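Putative C39-like peptidase (Bacillus anthracis, PDB 3ERV) is of unknown function but probably cleaves peptide bonds as a cysteine peptidase of the C39-like family. Local coordinates at residues I64-I75 / P111-L120. Sequence-based numbering, arbitrary orientation.
Sequences ITVDKMKLANEI and PLFQLAKKYL
Two helices of the papain-like (clan CA) peptidase fold, 68-74 and 111-119, meet here around the ring of Tyr-119. Their axes come within 10.9 Å and cross at 123°. The ring of Tyr-119 and the side chains of Leu-71, Leu-115 and Ile-75 meet between them. The Tyr-119 ring reaches across with CG anti to its own carbonyl carbon (chi1 -72°). Ile-64 CG2 lies 3.5 Å from Tyr-119 CD1, and Leu-71 CD2 is 3.6 Å from Tyr-119 CE2. Val-66 CG2 packs near the hydroxyl end.

The hydroxyl is held at the ring edge by two side chains of helix 68-74. Tyr-119 OH donates a very short bond, 2.5 Å, to Glu-74 OE1, which lies in the ring plane. Lys-70 NZ donates to Tyr-119 OH at 2.7 Å. The other carboxylate oxygen, Glu-74 OE2, forms salt bridges with Lys-70 NZ (3.1 Å) and Lys-118 NZ (3.4 Å), both weak as hydrogen bonds. Both ammonium groups gather at Glu-74 OE2, which probably stabilises its negative charge and offsets the closeness of the two lysines.

Farther along, Leu-115 CD2 sits against Leu-71 O and also touches Ile-75 CB. With CG1 anti to the backbone N (chi1 -173°), Ile-75 carries CD1 toward Leu-112 CD1, 4.1 Å away. Leu-71 and Leu-115 also touch helix 50-61. The arrangement is helix-to-helix packing beside helix 50-61 in the helical part of a papain-like (clan CA) peptidase fold, with a salt-bridge network of Lys-70, Glu-74 and Lys-118 on its outer side.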
# COMPACT_ATOMS: atom_id res chain seq x y z
N ILE A 64 -16.32 -1.11 6.90
CA ILE A 64 -16.77 0.09 6.18
C ILE A 64 -17.33 -0.30 4.80
O ILE A 64 -16.70 -1.09 4.08
CB ILE A 64 -15.61 1.11 5.97
CG1 ILE A 64 -14.90 1.39 7.31
CG2 ILE A 64 -16.12 2.38 5.21
CD1 ILE A 64 -15.81 2.04 8.37
N THR A 65 -18.49 0.25 4.43
CA THR A 65 -18.98 0.12 3.06
C THR A 65 -18.22 1.14 2.18
O THR A 65 -18.37 2.34 2.32
CB THR A 65 -20.50 0.43 2.97
OG1 THR A 65 -21.20 -0.52 3.78
CG2 THR A 65 -21.05 0.37 1.47
N VAL A 66 -17.39 0.66 1.27
CA VAL A 66 -16.67 1.58 0.41
C VAL A 66 -16.12 0.79 -0.77
O VAL A 66 -15.94 -0.42 -0.67
CB VAL A 66 -15.54 2.32 1.21
CG1 VAL A 66 -14.42 1.33 1.65
CG2 VAL A 66 -14.98 3.54 0.37
N ASP A 67 -15.92 1.44 -1.90
CA ASP A 67 -15.30 0.74 -3.01
C ASP A 67 -14.08 1.52 -3.50
O ASP A 67 -13.89 2.68 -3.14
CB ASP A 67 -16.28 0.52 -4.15
CG ASP A 67 -16.74 1.80 -4.76
OD1 ASP A 67 -16.02 2.44 -5.54
OD2 ASP A 67 -17.84 2.21 -4.45
N LYS A 68 -13.27 0.86 -4.32
CA LYS A 68 -12.06 1.43 -4.84
C LYS A 68 -12.26 2.72 -5.67
O LYS A 68 -11.36 3.55 -5.70
CB LYS A 68 -11.31 0.40 -5.68
CG LYS A 68 -11.91 0.18 -7.08
CD LYS A 68 -11.37 -1.15 -7.70
CE LYS A 68 -11.73 -1.22 -9.17
NZ LYS A 68 -11.76 -2.60 -9.71
N MET A 69 -13.41 2.88 -6.34
CA MET A 69 -13.66 4.07 -7.15
C MET A 69 -13.88 5.31 -6.29
O MET A 69 -13.45 6.43 -6.62
CB MET A 69 -14.87 3.87 -8.10
CG MET A 69 -14.75 2.61 -9.07
SD MET A 69 -13.27 2.76 -10.09
CE MET A 69 -13.55 4.42 -10.78
N LYS A 70 -14.57 5.14 -5.17
CA LYS A 70 -14.76 6.28 -4.27
C LYS A 70 -13.41 6.69 -3.67
O LYS A 70 -13.09 7.86 -3.56
CB LYS A 70 -15.78 5.93 -3.16
CG LYS A 70 -16.06 7.10 -2.21
CD LYS A 70 -17.59 7.17 -1.90
CE LYS A 70 -17.98 8.26 -0.88
NZ LYS A 70 -17.44 7.98 0.49
N LEU A 71 -12.60 5.71 -3.31
CA LEU A 71 -11.30 6.00 -2.71
C LEU A 71 -10.36 6.65 -3.74
O LEU A 71 -9.53 7.54 -3.39
CB LEU A 71 -10.65 4.72 -2.13
CG LEU A 71 -11.46 4.11 -0.97
CD1 LEU A 71 -10.75 2.85 -0.49
CD2 LEU A 71 -11.60 5.10 0.21
N ALA A 72 -10.49 6.20 -4.99
CA ALA A 72 -9.69 6.77 -6.07
C ALA A 72 -10.04 8.25 -6.31
O ALA A 72 -9.17 9.04 -6.68
CB ALA A 72 -9.88 5.99 -7.33
N ASN A 73 -11.30 8.63 -6.12
CA ASN A 73 -11.63 10.01 -6.28
C ASN A 73 -11.20 10.82 -5.06
O ASN A 73 -10.86 11.99 -5.18
CB ASN A 73 -13.13 10.18 -6.54
CG ASN A 73 -13.48 11.62 -6.82
OD1 ASN A 73 -14.37 12.16 -6.22
ND2 ASN A 73 -12.75 12.23 -7.74
N GLU A 74 -11.24 10.20 -3.88
CA GLU A 74 -11.00 10.92 -2.62
C GLU A 74 -9.56 11.11 -2.21
O GLU A 74 -9.25 12.01 -1.45
CB GLU A 74 -11.81 10.27 -1.48
CG GLU A 74 -13.34 10.56 -1.64
CD GLU A 74 -14.18 9.76 -0.65
OE1 GLU A 74 -13.63 8.85 0.02
OE2 GLU A 74 -15.41 10.04 -0.54
N ILE A 75 -8.67 10.24 -2.69
CA ILE A 75 -7.28 10.35 -2.36
C ILE A 75 -6.78 11.71 -2.80
O ILE A 75 -7.13 12.20 -3.87
CB ILE A 75 -6.42 9.21 -2.99
CG1 ILE A 75 -4.99 9.31 -2.46
CG2 ILE A 75 -6.37 9.31 -4.49
CD1 ILE A 75 -4.78 8.75 -1.13
N PRO A 111 -0.60 10.49 2.83
CA PRO A 111 -1.88 10.79 2.17
C PRO A 111 -2.77 9.55 2.23
O PRO A 111 -3.98 9.63 2.42
CB PRO A 111 -1.47 11.09 0.71
CG PRO A 111 0.05 11.46 0.81
CD PRO A 111 0.54 10.55 1.90
N LEU A 112 -2.16 8.38 2.08
CA LEU A 112 -2.95 7.19 2.12
C LEU A 112 -3.56 7.02 3.53
O LEU A 112 -4.73 6.62 3.65
CB LEU A 112 -2.12 5.98 1.70
CG LEU A 112 -2.89 4.72 1.32
CD1 LEU A 112 -4.01 4.95 0.26
CD2 LEU A 112 -1.87 3.62 0.84
N PHE A 113 -2.77 7.30 4.57
CA PHE A 113 -3.27 7.31 5.95
C PHE A 113 -4.39 8.34 6.19
O PHE A 113 -5.39 8.06 6.86
CB PHE A 113 -2.11 7.56 6.93
CG PHE A 113 -2.55 7.64 8.39
CD1 PHE A 113 -3.10 6.53 9.03
CD2 PHE A 113 -2.42 8.83 9.10
CE1 PHE A 113 -3.48 6.57 10.36
CE2 PHE A 113 -2.83 8.89 10.45
CZ PHE A 113 -3.36 7.74 11.08
N GLN A 114 -4.24 9.53 5.65
CA GLN A 114 -5.29 10.51 5.79
C GLN A 114 -6.60 10.00 5.22
O GLN A 114 -7.67 10.26 5.77
CB GLN A 114 -4.92 11.84 5.12
CG GLN A 114 -3.88 12.60 5.85
CD GLN A 114 -4.19 12.72 7.36
OE1 GLN A 114 -3.37 12.34 8.20
NE2 GLN A 114 -5.38 13.23 7.69
N LEU A 115 -6.53 9.25 4.11
CA LEU A 115 -7.75 8.77 3.51
C LEU A 115 -8.35 7.73 4.44
O LEU A 115 -9.57 7.68 4.60
CB LEU A 115 -7.50 8.20 2.10
CG LEU A 115 -8.70 7.67 1.27
CD1 LEU A 115 -9.89 8.65 1.29
CD2 LEU A 115 -8.28 7.40 -0.17
N ALA A 116 -7.49 6.88 5.02
CA ALA A 116 -7.99 5.82 5.91
C ALA A 116 -8.74 6.43 7.11
O ALA A 116 -9.76 5.89 7.57
CB ALA A 116 -6.82 4.92 6.43
N LYS A 117 -8.17 7.52 7.63
CA LYS A 117 -8.77 8.25 8.76
C LYS A 117 -10.13 8.87 8.46
O LYS A 117 -10.93 9.02 9.36
CB LYS A 117 -7.83 9.38 9.20
CG LYS A 117 -6.58 8.91 9.84
CD LYS A 117 -6.38 9.73 11.12
CE LYS A 117 -6.91 8.97 12.31
NZ LYS A 117 -7.16 9.92 13.46
N LYS A 118 -10.39 9.23 7.21
CA LYS A 118 -11.69 9.74 6.83
C LYS A 118 -12.74 8.69 7.24
O LYS A 118 -13.84 9.03 7.72
CB LYS A 118 -11.78 9.99 5.32
CG LYS A 118 -13.07 10.68 4.89
CD LYS A 118 -13.32 10.68 3.36
CE LYS A 118 -14.73 11.20 3.03
NZ LYS A 118 -15.68 10.06 2.82
N TYR A 119 -12.40 7.43 7.05
CA TYR A 119 -13.37 6.35 7.25
C TYR A 119 -13.24 5.69 8.64
O TYR A 119 -14.21 5.12 9.13
CB TYR A 119 -13.19 5.29 6.16
CG TYR A 119 -13.68 5.77 4.85
CD1 TYR A 119 -15.02 5.60 4.48
CD2 TYR A 119 -12.84 6.47 3.98
CE1 TYR A 119 -15.46 6.08 3.29
CE2 TYR A 119 -13.29 6.94 2.79
CZ TYR A 119 -14.58 6.74 2.46
OH TYR A 119 -15.01 7.22 1.27
N LEU A 120 -12.06 5.74 9.22
CA LEU A 120 -11.81 5.18 10.56
C LEU A 120 -11.10 6.23 11.46
O LEU A 120 -9.93 6.05 11.86
CB LEU A 120 -10.95 3.92 10.44
CG LEU A 120 -11.54 2.71 9.68
CD1 LEU A 120 -10.42 1.65 9.48
CD2 LEU A 120 -12.75 2.12 10.40